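Local coordinates for proteasome activator protein PA26 (Trypanosoma brucei, PDB 1YAR) that probably docks as a ring of identical subunits on the end of the 20S proteasome and helps open its entrance to peptides, as 11S activators do, at residues L74-R79 / D195-V200; T93-I98 / A118-I123; E127-G132 / G141-I146; R152-A157 / Q191-F196; T160-L165 / L187-I192. One frame throughout, in Å; residues are numbered along the deposited sequence. Where two conformers were deposited one is given.

Contact 1 (L74-R79 / D195-V200)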
# COMPACT_ATOMS: atom_id res chain seq x y z
N LEU O 74 -45.14 71.91 97.57
CA LEU O 74 -46.38 71.71 96.81
C LEU O 74 -46.27 72.30 95.40
O LEU O 74 -46.63 71.65 94.42
CB LEU O 74 -47.60 72.29 97.54
CG LEU O 74 -47.84 71.91 99.01
CD1 LEU O 74 -48.95 72.76 99.64
CD2 LEU O 74 -48.15 70.41 99.14
N GLY O 75 -45.75 73.53 95.29
CA GLY O 75 -45.58 74.19 93.98
C GLY O 75 -44.65 73.42 93.05
O GLY O 75 -44.97 73.24 91.86
N VAL O 76 -43.53 72.95 93.58
CA VAL O 76 -42.57 72.17 92.78
C VAL O 76 -43.23 70.88 92.27
O VAL O 76 -43.16 70.57 91.08
CB VAL O 76 -41.24 71.88 93.55
CG1 VAL O 76 -40.36 70.85 92.79
CG2 VAL O 76 -40.44 73.18 93.78
N LEU O 77 -43.86 70.13 93.18
CA LEU O 77 -44.53 68.88 92.82
C LEU O 77 -45.65 69.07 91.80
O LEU O 77 -45.81 68.27 90.87
CB LEU O 77 -45.01 68.11 94.06
CG LEU O 77 -43.85 67.54 94.91
CD1 LEU O 77 -44.20 67.41 96.37
CD2 LEU O 77 -43.29 66.18 94.39
N GLN O 78 -46.43 70.16 91.96
CA GLN O 78 -47.50 70.48 91.03
C GLN O 78 -46.95 70.78 89.64
O GLN O 78 -47.53 70.36 88.64
CB GLN O 78 -48.31 71.70 91.52
CG GLN O 78 -49.43 72.11 90.57
CD GLN O 78 -50.59 71.13 90.59
OE1 GLN O 78 -51.45 71.20 91.48
NE2 GLN O 78 -50.64 70.23 89.60
N ARG O 79 -45.84 71.50 89.60
CA ARG O 79 -45.21 71.88 88.35
C ARG O 79 -44.69 70.64 87.61
O ARG O 79 -44.78 70.55 86.38
CB ARG O 79 -44.05 72.81 88.66
CG ARG O 79 -43.47 73.53 87.47
CD ARG O 79 -42.56 74.68 87.85
NE ARG O 79 -41.80 75.13 86.69
CZ ARG O 79 -40.72 75.89 86.76
NH1 ARG O 79 -40.27 76.29 87.95
NH2 ARG O 79 -40.10 76.25 85.65
N ASP O 195 -36.71 64.42 100.77
CA ASP O 195 -36.63 63.31 99.82
C ASP O 195 -37.53 63.52 98.61
O ASP O 195 -37.21 63.07 97.53
CB ASP O 195 -36.95 61.98 100.48
CG ASP O 195 -35.75 61.39 101.21
OD1 ASP O 195 -34.68 62.03 101.26
OD2 ASP O 195 -35.80 60.27 101.78
N PHE O 196 -38.67 64.20 98.80
CA PHE O 196 -39.54 64.46 97.66
C PHE O 196 -38.96 65.48 96.71
O PHE O 196 -39.14 65.37 95.50
CB PHE O 196 -41.00 64.75 98.06
CG PHE O 196 -41.79 63.49 98.25
CD1 PHE O 196 -41.73 62.79 99.45
CD2 PHE O 196 -42.53 62.96 97.20
CE1 PHE O 196 -42.43 61.60 99.62
CE2 PHE O 196 -43.25 61.78 97.36
CZ PHE O 196 -43.19 61.08 98.57
N MET O 197 -38.21 66.44 97.26
CA MET O 197 -37.50 67.37 96.41
C MET O 197 -36.33 66.68 95.72
O MET O 197 -36.10 66.90 94.53
CB MET O 197 -37.07 68.62 97.17
CG MET O 197 -38.23 69.44 97.72
SD MET O 197 -39.29 70.13 96.42
CE MET O 197 -40.68 69.01 96.39
N LEU O 198 -35.60 65.84 96.44
CA LEU O 198 -34.53 65.03 95.82
C LEU O 198 -35.07 64.20 94.66
O LEU O 198 -34.48 64.16 93.58
CB LEU O 198 -33.83 64.14 96.85
CG LEU O 198 -32.81 63.13 96.28
CD1 LEU O 198 -31.71 63.84 95.47
CD2 LEU O 198 -32.20 62.33 97.41
N LYS O 199 -36.19 63.53 94.90
CA LYS O 199 -36.84 62.67 93.89
C LYS O 199 -37.27 63.43 92.64
O LYS O 199 -37.12 62.93 91.53
CB LYS O 199 -38.01 61.93 94.50
CG LYS O 199 -37.54 60.83 95.41
CD LYS O 199 -38.68 60.07 96.00
CE LYS O 199 -38.10 59.04 96.95
NZ LYS O 199 -39.08 57.95 97.23
N VAL O 200 -37.79 64.64 92.82
CA VAL O 200 -38.02 65.53 91.67
C VAL O 200 -36.72 65.87 90.93
O VAL O 200 -36.70 65.84 89.70
CB VAL O 200 -38.79 66.82 92.08
CG1 VAL O 200 -38.89 67.76 90.88
CG2 VAL O 200 -40.20 66.45 92.57

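Contact 2 (T93-I98 / A118-I123)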
# COMPACT_ATOMS: atom_id res chain seq x y z
N THR O 93 -49.85 61.26 71.06
CA THR O 93 -49.91 61.74 69.68
C THR O 93 -48.92 60.96 68.82
O THR O 93 -49.28 60.49 67.74
CB THR O 93 -49.63 63.25 69.65
OG1 THR O 93 -50.70 63.91 70.35
CG2 THR O 93 -49.67 63.80 68.22
N ILE O 94 -47.67 60.83 69.28
CA ILE O 94 -46.68 60.08 68.49
C ILE O 94 -47.12 58.62 68.35
O ILE O 94 -47.02 58.05 67.27
CB ILE O 94 -45.26 60.16 69.06
CG1 ILE O 94 -44.82 61.62 69.19
CG2 ILE O 94 -44.31 59.38 68.12
CD1 ILE O 94 -43.48 61.82 69.92
N ARG O 95 -47.58 58.06 69.46
CA ARG O 95 -48.04 56.69 69.51
C ARG O 95 -49.08 56.47 68.42
O ARG O 95 -48.97 55.52 67.64
CB ARG O 95 -48.64 56.44 70.90
CG ARG O 95 -48.72 55.01 71.33
CD ARG O 95 -48.44 54.84 72.83
NE ARG O 95 -49.34 53.87 73.46
CZ ARG O 95 -49.20 52.55 73.38
NH1 ARG O 95 -48.19 52.02 72.71
NH2 ARG O 95 -50.07 51.76 74.00
N THR O 96 -50.06 57.37 68.37
CA THR O 96 -51.18 57.28 67.42
C THR O 96 -50.68 57.32 65.98
O THR O 96 -51.09 56.52 65.17
CB THR O 96 -52.18 58.44 67.67
OG1 THR O 96 -52.80 58.22 68.93
CG2 THR O 96 -53.35 58.37 66.67
N VAL O 97 -49.79 58.26 65.68
CA VAL O 97 -49.24 58.43 64.32
C VAL O 97 -48.60 57.11 63.85
O VAL O 97 -48.81 56.66 62.70
CB VAL O 97 -48.21 59.56 64.29
CG1 VAL O 97 -47.39 59.55 62.99
CG2 VAL O 97 -48.90 60.93 64.49
N ILE O 98 -47.84 56.49 64.74
CA ILE O 98 -47.26 55.17 64.41
C ILE O 98 -48.31 54.04 64.35
O ILE O 98 -48.40 53.33 63.34
CB ILE O 98 -46.12 54.82 65.39
CG1 ILE O 98 -45.06 55.94 65.37
CG2 ILE O 98 -45.50 53.48 65.02
CD1 ILE O 98 -44.09 55.89 66.56
N ALA O 118 -40.20 48.97 67.70
CA ALA O 118 -39.10 49.44 68.54
C ALA O 118 -39.33 50.87 69.07
O ALA O 118 -39.10 51.14 70.27
CB ALA O 118 -37.78 49.36 67.80
N VAL O 119 -39.82 51.77 68.22
CA VAL O 119 -40.10 53.14 68.70
C VAL O 119 -41.33 53.18 69.63
O VAL O 119 -41.34 53.88 70.65
CB VAL O 119 -40.15 54.18 67.55
CG1 VAL O 119 -40.48 55.59 68.09
CG2 VAL O 119 -38.82 54.21 66.79
N LEU O 120 -42.34 52.37 69.33
CA LEU O 120 -43.51 52.27 70.21
C LEU O 120 -43.10 51.73 71.59
O LEU O 120 -43.62 52.18 72.60
CB LEU O 120 -44.58 51.38 69.59
CG LEU O 120 -45.41 52.03 68.47
CD1 LEU O 120 -46.23 50.99 67.74
CD2 LEU O 120 -46.29 53.16 69.03
N LYS O 121 -42.17 50.78 71.61
CA LYS O 121 -41.64 50.24 72.86
C LYS O 121 -40.99 51.33 73.74
O LYS O 121 -41.28 51.39 74.94
CB LYS O 121 -40.63 49.10 72.58
CG LYS O 121 -40.12 48.43 73.86
CD LYS O 121 -39.09 47.32 73.57
CE LYS O 121 -38.82 46.52 74.86
NZ LYS O 121 -37.45 45.90 74.85
N ILE O 122 -40.15 52.18 73.15
CA ILE O 122 -39.49 53.23 73.95
C ILE O 122 -40.47 54.33 74.38
O ILE O 122 -40.30 54.93 75.44
CB ILE O 122 -38.23 53.82 73.25
CG1 ILE O 122 -38.60 54.85 72.18
CG2 ILE O 122 -37.34 52.73 72.70
CD1 ILE O 122 -37.42 55.65 71.68
N ILE O 123 -41.50 54.58 73.57
CA ILE O 123 -42.54 55.54 73.98
C ILE O 123 -43.41 54.96 75.09
O ILE O 123 -43.74 55.65 76.05
CB ILE O 123 -43.38 56.07 72.80
CG1 ILE O 123 -42.46 56.81 71.83
CG2 ILE O 123 -44.35 57.15 73.30
CD1 ILE O 123 -43.08 57.09 70.50

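Contact 3 (E127-G132 / G141-I146)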
# COMPACT_ATOMS: atom_id res chain seq x y z
N GLU O 127 -43.98 56.42 78.88
CA GLU O 127 -45.29 56.67 79.48
C GLU O 127 -45.58 55.85 80.72
O GLU O 127 -46.13 56.37 81.70
CB GLU O 127 -46.41 56.41 78.46
CG GLU O 127 -46.40 57.35 77.28
CD GLU O 127 -47.68 57.22 76.48
OE1 GLU O 127 -48.74 57.02 77.10
OE2 GLU O 127 -47.65 57.30 75.24
N ILE O 128 -45.21 54.57 80.68
CA ILE O 128 -45.53 53.64 81.76
C ILE O 128 -44.47 53.68 82.87
O ILE O 128 -44.80 53.80 84.05
CB ILE O 128 -45.70 52.20 81.21
CG1 ILE O 128 -46.76 52.11 80.10
CG2 ILE O 128 -45.96 51.20 82.34
CD1 ILE O 128 -48.07 52.81 80.39
N LYS O 129 -43.21 53.58 82.48
CA LYS O 129 -42.15 53.49 83.46
C LYS O 129 -41.62 54.85 83.90
O LYS O 129 -41.66 55.15 85.09
CB LYS O 129 -41.02 52.59 82.96
CG LYS O 129 -41.44 51.16 82.71
CD LYS O 129 -40.27 50.36 82.18
CE LYS O 129 -40.58 48.88 82.03
NZ LYS O 129 -39.42 48.16 81.38
N THR O 130 -41.14 55.66 82.96
CA THR O 130 -40.50 56.95 83.30
C THR O 130 -41.49 57.90 84.00
O THR O 130 -41.13 58.55 84.99
CB THR O 130 -39.91 57.61 82.05
OG1 THR O 130 -39.19 56.65 81.28
CG2 THR O 130 -38.86 58.67 82.41
N LEU O 131 -42.72 57.98 83.46
CA LEU O 131 -43.73 58.90 83.99
C LEU O 131 -44.57 58.25 85.08
O LEU O 131 -45.34 58.94 85.76
CB LEU O 131 -44.64 59.42 82.87
CG LEU O 131 -43.95 60.27 81.78
CD1 LEU O 131 -44.98 60.63 80.72
CD2 LEU O 131 -43.23 61.52 82.34
N GLY O 132 -44.49 56.93 85.20
CA GLY O 132 -45.25 56.18 86.21
C GLY O 132 -46.76 56.43 86.15
O GLY O 132 -47.40 56.69 87.16
N GLY O 141 -41.34 46.50 88.60
CA GLY O 141 -41.26 47.54 89.63
C GLY O 141 -41.53 48.92 89.07
O GLY O 141 -42.12 49.08 87.99
N ALA O 142 -41.07 49.94 89.80
CA ALA O 142 -41.22 51.32 89.36
C ALA O 142 -39.85 52.00 89.41
O ALA O 142 -39.44 52.51 90.46
CB ALA O 142 -42.25 52.04 90.27
N PRO O 143 -39.15 51.99 88.27
CA PRO O 143 -37.75 52.43 88.21
C PRO O 143 -37.55 53.96 88.27
O PRO O 143 -36.43 54.44 88.49
CB PRO O 143 -37.27 51.87 86.86
CG PRO O 143 -38.53 51.81 85.98
CD PRO O 143 -39.64 51.54 86.95
N THR O 144 -38.61 54.73 88.10
CA THR O 144 -38.47 56.18 88.15
C THR O 144 -38.48 56.61 89.64
O THR O 144 -39.17 55.99 90.45
CB THR O 144 -39.60 56.83 87.31
OG1 THR O 144 -39.37 58.24 87.16
CG2 THR O 144 -40.93 56.73 88.03
N PRO O 145 -37.67 57.60 90.02
CA PRO O 145 -37.64 58.04 91.42
C PRO O 145 -39.00 58.52 91.94
O PRO O 145 -39.32 58.35 93.12
CB PRO O 145 -36.61 59.18 91.41
CG PRO O 145 -35.72 58.81 90.26
CD PRO O 145 -36.67 58.32 89.20
N ILE O 146 -39.80 59.09 91.04
CA ILE O 146 -41.12 59.56 91.39
C ILE O 146 -41.98 59.62 90.13
O ILE O 146 -41.51 60.02 89.06
CB ILE O 146 -41.03 60.94 92.14
CG1 ILE O 146 -42.24 61.13 93.04
CG2 ILE O 146 -40.77 62.13 91.20
CD1 ILE O 146 -42.11 62.39 93.95
O HOH W 1 -41.42 60.77 86.63

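Contact 4 (R152-A157 / Q191-F196)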
# COMPACT_ATOMS: atom_id res chain seq x y z
N ARG O 152 -49.90 63.49 95.27
CA ARG O 152 -50.64 62.59 96.13
C ARG O 152 -49.74 61.70 96.99
O ARG O 152 -50.04 61.49 98.16
CB ARG O 152 -51.65 61.75 95.33
CG ARG O 152 -52.34 60.68 96.15
CD ARG O 152 -53.85 60.78 96.17
NE ARG O 152 -54.41 59.77 97.06
CZ ARG O 152 -55.09 58.68 96.66
NH1 ARG O 152 -55.35 58.46 95.37
NH2 ARG O 152 -55.53 57.82 97.58
N GLU O 153 -48.66 61.17 96.41
CA GLU O 153 -47.66 60.39 97.15
C GLU O 153 -47.11 61.20 98.34
O GLU O 153 -47.07 60.71 99.46
CB GLU O 153 -46.46 60.01 96.27
CG GLU O 153 -46.69 59.05 95.10
CD GLU O 153 -45.36 58.60 94.49
OE1 GLU O 153 -44.38 58.45 95.27
OE2 GLU O 153 -45.28 58.43 93.23
N TYR O 154 -46.69 62.43 98.06
CA TYR O 154 -46.12 63.32 99.09
C TYR O 154 -47.12 63.62 100.21
O TYR O 154 -46.81 63.43 101.38
CB TYR O 154 -45.61 64.62 98.44
CG TYR O 154 -45.21 65.72 99.40
CD1 TYR O 154 -44.06 65.62 100.18
CD2 TYR O 154 -45.98 66.90 99.50
CE1 TYR O 154 -43.70 66.64 101.06
CE2 TYR O 154 -45.63 67.92 100.37
CZ TYR O 154 -44.48 67.80 101.13
OH TYR O 154 -44.13 68.81 101.99
N LEU O 155 -48.32 64.07 99.83
CA LEU O 155 -49.39 64.36 100.81
C LEU O 155 -49.77 63.15 101.68
O LEU O 155 -49.89 63.29 102.90
CB LEU O 155 -50.62 64.98 100.11
CG LEU O 155 -50.29 66.30 99.39
CD1 LEU O 155 -51.48 66.80 98.54
CD2 LEU O 155 -49.78 67.37 100.36
N SER O 156 -49.93 61.99 101.04
CA SER O 156 -50.17 60.72 101.73
C SER O 156 -49.12 60.53 102.82
O SER O 156 -49.46 60.42 104.00
CB SER O 156 -50.08 59.54 100.76
OG SER O 156 -50.83 59.74 99.58
N ALA O 157 -47.85 60.53 102.41
CA ALA O 157 -46.71 60.24 103.28
C ALA O 157 -46.62 61.25 104.44
O ALA O 157 -46.43 60.87 105.60
CB ALA O 157 -45.42 60.27 102.46
N GLN O 191 -37.44 64.55 106.52
CA GLN O 191 -36.84 63.68 105.51
C GLN O 191 -37.79 63.48 104.34
O GLN O 191 -37.35 63.38 103.18
CB GLN O 191 -36.40 62.33 106.07
CG GLN O 191 -35.25 61.68 105.22
CD GLN O 191 -34.04 62.60 105.05
OE1 GLN O 191 -33.51 63.13 106.04
NE2 GLN O 191 -33.59 62.79 103.81
N ILE O 192 -39.09 63.41 104.64
CA ILE O 192 -40.10 63.34 103.60
C ILE O 192 -40.03 64.61 102.74
O ILE O 192 -39.99 64.52 101.51
CB ILE O 192 -41.52 63.13 104.20
CG1 ILE O 192 -41.67 61.69 104.68
CG2 ILE O 192 -42.61 63.46 103.16
CD1 ILE O 192 -42.81 61.49 105.67
N ASP O 193 -40.00 65.79 103.38
CA ASP O 193 -39.85 67.04 102.62
C ASP O 193 -38.59 67.05 101.75
O ASP O 193 -38.67 67.37 100.56
CB ASP O 193 -39.86 68.26 103.53
CG ASP O 193 -41.23 68.52 104.12
OD1 ASP O 193 -42.21 67.83 103.74
OD2 ASP O 193 -41.42 69.38 104.99
N ALA O 194 -37.45 66.71 102.33
CA ALA O 194 -36.21 66.67 101.57
C ALA O 194 -36.26 65.63 100.45
O ALA O 194 -35.87 65.92 99.32
CB ALA O 194 -35.02 66.40 102.49
N ASP O 195 -36.71 64.42 100.77
CA ASP O 195 -36.63 63.31 99.82
C ASP O 195 -37.53 63.52 98.61
O ASP O 195 -37.21 63.07 97.53
CB ASP O 195 -36.95 61.98 100.48
CG ASP O 195 -35.75 61.39 101.21
OD1 ASP O 195 -34.68 62.03 101.26
OD2 ASP O 195 -35.80 60.27 101.78
N PHE O 196 -38.67 64.20 98.80
CA PHE O 196 -39.54 64.46 97.66
C PHE O 196 -38.96 65.48 96.71
O PHE O 196 -39.14 65.37 95.50
CB PHE O 196 -41.00 64.75 98.06
CG PHE O 196 -41.79 63.49 98.25
CD1 PHE O 196 -41.73 62.79 99.45
CD2 PHE O 196 -42.53 62.96 97.20
CE1 PHE O 196 -42.43 61.60 99.62
CE2 PHE O 196 -43.25 61.78 97.36
CZ PHE O 196 -43.19 61.08 98.57

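Contact 5 (T160-L165 / L187-I192)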
# COMPACT_ATOMS: atom_id res chain seq x y z
N THR O 160 -49.66 61.02 107.16
CA THR O 160 -49.47 59.93 108.11
C THR O 160 -48.58 60.37 109.28
O THR O 160 -48.93 60.18 110.44
CB THR O 160 -48.84 58.69 107.41
OG1 THR O 160 -49.68 58.28 106.34
CG2 THR O 160 -48.81 57.48 108.35
N VAL O 161 -47.46 61.00 108.95
CA VAL O 161 -46.52 61.50 109.95
C VAL O 161 -47.11 62.68 110.73
O VAL O 161 -46.98 62.75 111.95
CB VAL O 161 -45.13 61.80 109.32
CG1 VAL O 161 -44.18 62.48 110.30
CG2 VAL O 161 -44.51 60.49 108.80
N GLU O 162 -47.77 63.60 110.04
CA GLU O 162 -48.44 64.73 110.71
C GLU O 162 -49.39 64.24 111.80
O GLU O 162 -49.31 64.71 112.95
CB GLU O 162 -49.15 65.62 109.70
CG GLU O 162 -48.21 66.47 108.86
CD GLU O 162 -48.89 67.06 107.63
OE1 GLU O 162 -50.12 66.92 107.50
OE2 GLU O 162 -48.18 67.67 106.79
N ASP O 163 -50.25 63.29 111.45
CA ASP O 163 -51.26 62.75 112.38
C ASP O 163 -50.62 62.15 113.62
O ASP O 163 -51.14 62.33 114.73
CB ASP O 163 -52.12 61.67 111.71
CG ASP O 163 -53.44 62.21 111.20
OD1 ASP O 163 -53.81 63.35 111.59
OD2 ASP O 163 -54.19 61.56 110.42
N LYS O 164 -49.51 61.43 113.44
CA LYS O 164 -48.82 60.82 114.56
C LYS O 164 -48.16 61.86 115.45
O LYS O 164 -48.17 61.73 116.68
CB LYS O 164 -47.78 59.81 114.09
CG LYS O 164 -48.35 58.49 113.63
CD LYS O 164 -47.23 57.50 113.39
CE LYS O 164 -47.43 56.73 112.11
NZ LYS O 164 -46.11 56.12 111.70
N LEU O 165 -47.61 62.90 114.83
CA LEU O 165 -46.93 63.94 115.56
C LEU O 165 -47.91 64.83 116.33
O LEU O 165 -47.61 65.28 117.44
CB LEU O 165 -46.08 64.81 114.62
CG LEU O 165 -44.73 64.22 114.15
CD1 LEU O 165 -44.10 65.12 113.10
CD2 LEU O 165 -43.80 64.01 115.35
N LEU O 187 -37.78 63.77 112.72
CA LEU O 187 -36.79 63.87 111.65
C LEU O 187 -37.31 63.25 110.35
O LEU O 187 -36.93 63.68 109.26
CB LEU O 187 -35.49 63.19 112.08
CG LEU O 187 -34.67 63.93 113.15
CD1 LEU O 187 -33.55 63.07 113.61
CD2 LEU O 187 -34.14 65.29 112.62
N GLU O 188 -38.17 62.23 110.45
CA GLU O 188 -38.77 61.65 109.24
C GLU O 188 -39.65 62.66 108.48
O GLU O 188 -39.74 62.61 107.24
CB GLU O 188 -39.54 60.37 109.55
CG GLU O 188 -39.92 59.60 108.29
CD GLU O 188 -40.84 58.44 108.55
OE1 GLU O 188 -41.38 57.91 107.55
OE2 GLU O 188 -41.02 58.05 109.72
N LEU O 189 -40.28 63.60 109.21
CA LEU O 189 -41.10 64.64 108.59
C LEU O 189 -40.25 65.52 107.70
O LEU O 189 -40.63 65.81 106.55
CB LEU O 189 -41.79 65.50 109.65
CG LEU O 189 -42.77 66.58 109.17
CD1 LEU O 189 -44.02 65.93 108.59
CD2 LEU O 189 -43.12 67.56 110.33
N ARG O 190 -39.10 65.93 108.23
CA ARG O 190 -38.13 66.69 107.47
C ARG O 190 -37.61 65.86 106.30
O ARG O 190 -37.36 66.40 105.22
CB ARG O 190 -36.98 67.11 108.38
CG ARG O 190 -35.92 67.94 107.74
CD ARG O 190 -34.91 68.44 108.73
NE ARG O 190 -33.72 68.97 108.08
CZ ARG O 190 -32.67 68.23 107.76
NH1 ARG O 190 -32.65 66.93 108.03
NH2 ARG O 190 -31.62 68.80 107.17
N GLN O 191 -37.44 64.55 106.52
CA GLN O 191 -36.84 63.68 105.51
C GLN O 191 -37.79 63.48 104.34
O GLN O 191 -37.35 63.38 103.18
CB GLN O 191 -36.40 62.33 106.07
CG GLN O 191 -35.25 61.68 105.22
CD GLN O 191 -34.04 62.60 105.05
OE1 GLN O 191 -33.51 63.13 106.04
NE2 GLN O 191 -33.59 62.79 103.81
N ILE O 192 -39.09 63.41 104.64
CA ILE O 192 -40.10 63.34 103.60
C ILE O 192 -40.03 64.61 102.74
O ILE O 192 -39.99 64.52 101.51
CB ILE O 192 -41.52 63.13 104.20
CG1 ILE O 192 -41.67 61.69 104.68
CG2 ILE O 192 -42.61 63.46 103.16
CD1 ILE O 192 -42.81 61.49 105.67

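Contact 1 (L74-R79 / D195-V200)
Val76 and Leu77 pack against Met197 and Val200 inside the long helical bundle of an 11S proteasome activator subunit. Helices 71-99 and 183-226 run the same way here; the axes of the two short segments come within 10.5 Å and cross at 31°. The dense part lies between these four side chains, all buried and apolar. Met197 and Val76 meet tip to tip, with SD of Met197 3.9 Å from CG1 of Val76. The thioether is bent at both chi2 and chi3 (-64° and 101°), and this carries its CE across to Leu77, 3.8 Å from Leu77 CG. Val200 enters one turn later and divides its branches: CG1 lies against Val76 CG1, while CG2 rests on Leu77. Helix 24-57 closes over this group, where Ala52 touches Met197 and Ile45 and Ala49 touch Val200.

The packing is thinner at Phe196, whose ring offers an edge to Leu77 CD2, with Phe196 CD2 4.3 Å away; Ile146 and Tyr154 fill in around the pair. On the outer sides the polar residues turn elsewhere: Arg79 forms a salt bridge with Glu41, and Lys199 makes a cation-pi contact with Tyr149 of a neighbouring subunit. No hydrogen bond joins the two segments. The closest approach is between methyl groups, Leu77 CD2 and Val200 CG2, 3.6 Å apart.

Contact 2 (T93-I98 / A118-I123)
Ile123 N donates to Val119 O over 3.0 Å, a bond within helix 111-130 that sets these two residues one turn apart on the face opposed by Ile94 and Ile98. The matching bond in helix 71-99, from Ile98 N to Ile94 O, spaces the opposing pair in the same way. No hydrogen bond crosses between the segments, and the two faces meet almost wholly through carbon.

The tightest point is where Ile94 and Ile123 cross at about a right angle, with Ile94 CG2 3.5 Å from Ile123 CD1. That CD1 lies at the tip of an extended side chain (chi2 167°), which lets it also graze Ile98 CD1. Ile98 uses its two arms separately. Its CD1 meets Val119 CG1 at 3.9 Å, whereas its CG2 lies 3.7 Å from Leu120 CG, the two side chains sliding past each other in opposite directions. One branch of Leu120, CD2, crosses the aliphatic part of Arg95 at about a right angle, 3.8 Å from Arg95 CG. Arg95 was modelled in two conformers; in one of them NH1 forms a salt bridge with Asp124, so this corner is less certain.

Val30 and Ile31 of helix 24-57 cover Ile94, and Leu225 of helix 183-226 covers Val119, making the seam part of the bundle core. With segment axes 10.3 Å apart and an angle of 159° between their directions, the pair is an antiparallel helical hairpin. The loop joining its arms is probably the activation loop that 11S activators hold against the proteasome gate.

Contact 3 (E127-G132 / G141-I146)
Thr144 and Thr130 form the one direct hydrogen bond of this contact: Thr144 OG1 donates to Thr130 O over 2.8 Å. The donor stands to one side of the carbonyl, at a C=O...O angle of 138° and tilted 21° from the carbonyl plane. With chi1 at -171°, the hydroxyl lies opposite the backbone N of Thr144 and reaches across to the helix.

A water makes the second polar link. It donates to the same Thr130 O at 2.8 Å, so this buried carbonyl receives two donors. It also lies 2.5 Å from Ile146 O. The water thus appears to link the two backbones, though its leg to Ile146 O is too short to be exact.

Van der Waals contacts fill in around the polar pair. Thr144 CG2 rests against the backbone at Lys129 O, 3.4 Å away. Farther out, the proline ring of Pro143 lies against the root of the lysine side chain, with Pro143 CG 4.0 Å from Lys129 CB, while the rest of that extended chain leads off.

Within segment 127-132 the last part of helix 111-130 widens into a pi-type turn. Gly132 then leaves the helix with a positive phi, and its N makes a weak 3.3 Å bond to Lys129 O. Pro143 packs on Ile128 of a neighbouring subunit, and Ala142 and Thr144 form backbone hydrogen bonds with that subunit. The arrangement is a helix terminus met by its own returning loop, at the break between helices 111-130 and 150-166 of the bundle.

Contact 4 (R152-A157 / Q191-F196)
Tyr154 and Phe196 have CA atoms 6.8 Å apart where helices 150-166 and 183-226 run antiparallel, their segment axes separated by 10.5 Å with 168° between their directions. This is an antiparallel helix pair of the activator's bundle, built around a T-shaped (edge-to-face) aromatic contact. The edge of Tyr154 meets the face of Phe196, with ring centroids 5.4 Å apart and planes at 63°. Backbone adds to it: Tyr154 CA stands over the phenylalanine face in a CH-pi contact, 3.8 Å from the ring centroid. Glu153 CB approaches the rim of the same ring near its plane.

The tyrosine CG lies opposite its own backbone N, and the ring extends to the second helix, where OH donates to Asp193 OD1 over 2.8 Å. It meets that oxygen from above the carboxylate, 55° out of plane. Arg158 NE bridges to the same OD1, and Tyr61 OH bonds to OD2, so the buried aspartate is held through both oxygens.

Ile192 packs beside the ring pair. Its CG2 lies 4.0 Å from Tyr154 CD1, and its CD1 presses on backbone at Ala157 O, 3.7 Å away.

Contact 5 (T160-L165 / L187-I192)
Glu188 is the first residue of segment 187-192 to meet the other helix, and it does so with the carbon of its carboxylate: Glu188 CD lies 4.2 Å from Val161 CG2. Its charge is engaged elsewhere, since OE1 forms a salt bridge with Arg152 of a neighbouring subunit. Lys164 NZ is 5.8 Å from Glu188 OE2, too far for contact, though the opposite charges may still attract.

Leu189 carries the centre. Its CA is nearest that of Val161, and CG is set opposite the backbone N (chi1 -176°), sending the fork over the facing helix. The branches then part company. CD1 lies 3.9 Å from Val161 CG1 and also brushes the methylene CG of Glu162, whereas CD2 meets Leu165 CD1 at 3.8 Å. Ala66 of the short helix 64-67 also touches both Leu165 and Leu189.

Ile192 ends the walk one turn after Glu188. Its CD1 passes Val161 CG2 at 3.7 Å, the two side chains sliding by in opposite directions. Val161 therefore serves all three residues: CG1 faces the leucine, and CG2 the isoleucine and the Glu188 carboxylate carbon.

The segment axes are 10.0 Å apart, with 158° between their directions. No hydrogen bond or salt bridge spans them. Glu162 bonds through OE1 to Ser182 of another subunit and through OE2 to Arg158 of its own chain. Carbon contacts hold the two helices together, while the carboxylate oxygens of Glu162 and Glu188 turn to other partners, several of them on neighbouring subunits.

In the fold
The five contacts are strung along the long axis of an all-helical bundle. Contacts 2 and 5 lie farthest apart, about 41 Å between centres and on opposite sides of the chain's centre; contact 3 lies about 7 Å from that centre. Helix 71-99 serves contacts 1 and 2, helix 111-130 contacts 2 and 3, helix 150-166 contacts 4 and 5, and helix 183-226 contacts 1, 4 and 5. Contact 1 closes a loop of chain within which contacts 2, 3 and 5 are nested. Ile146 of contact 3 packs on Phe196, shared by contacts 1 and 4. All five touch neighbouring subunits, so the same stretches that pack the subunit internally also take part in its contacts with other subunits.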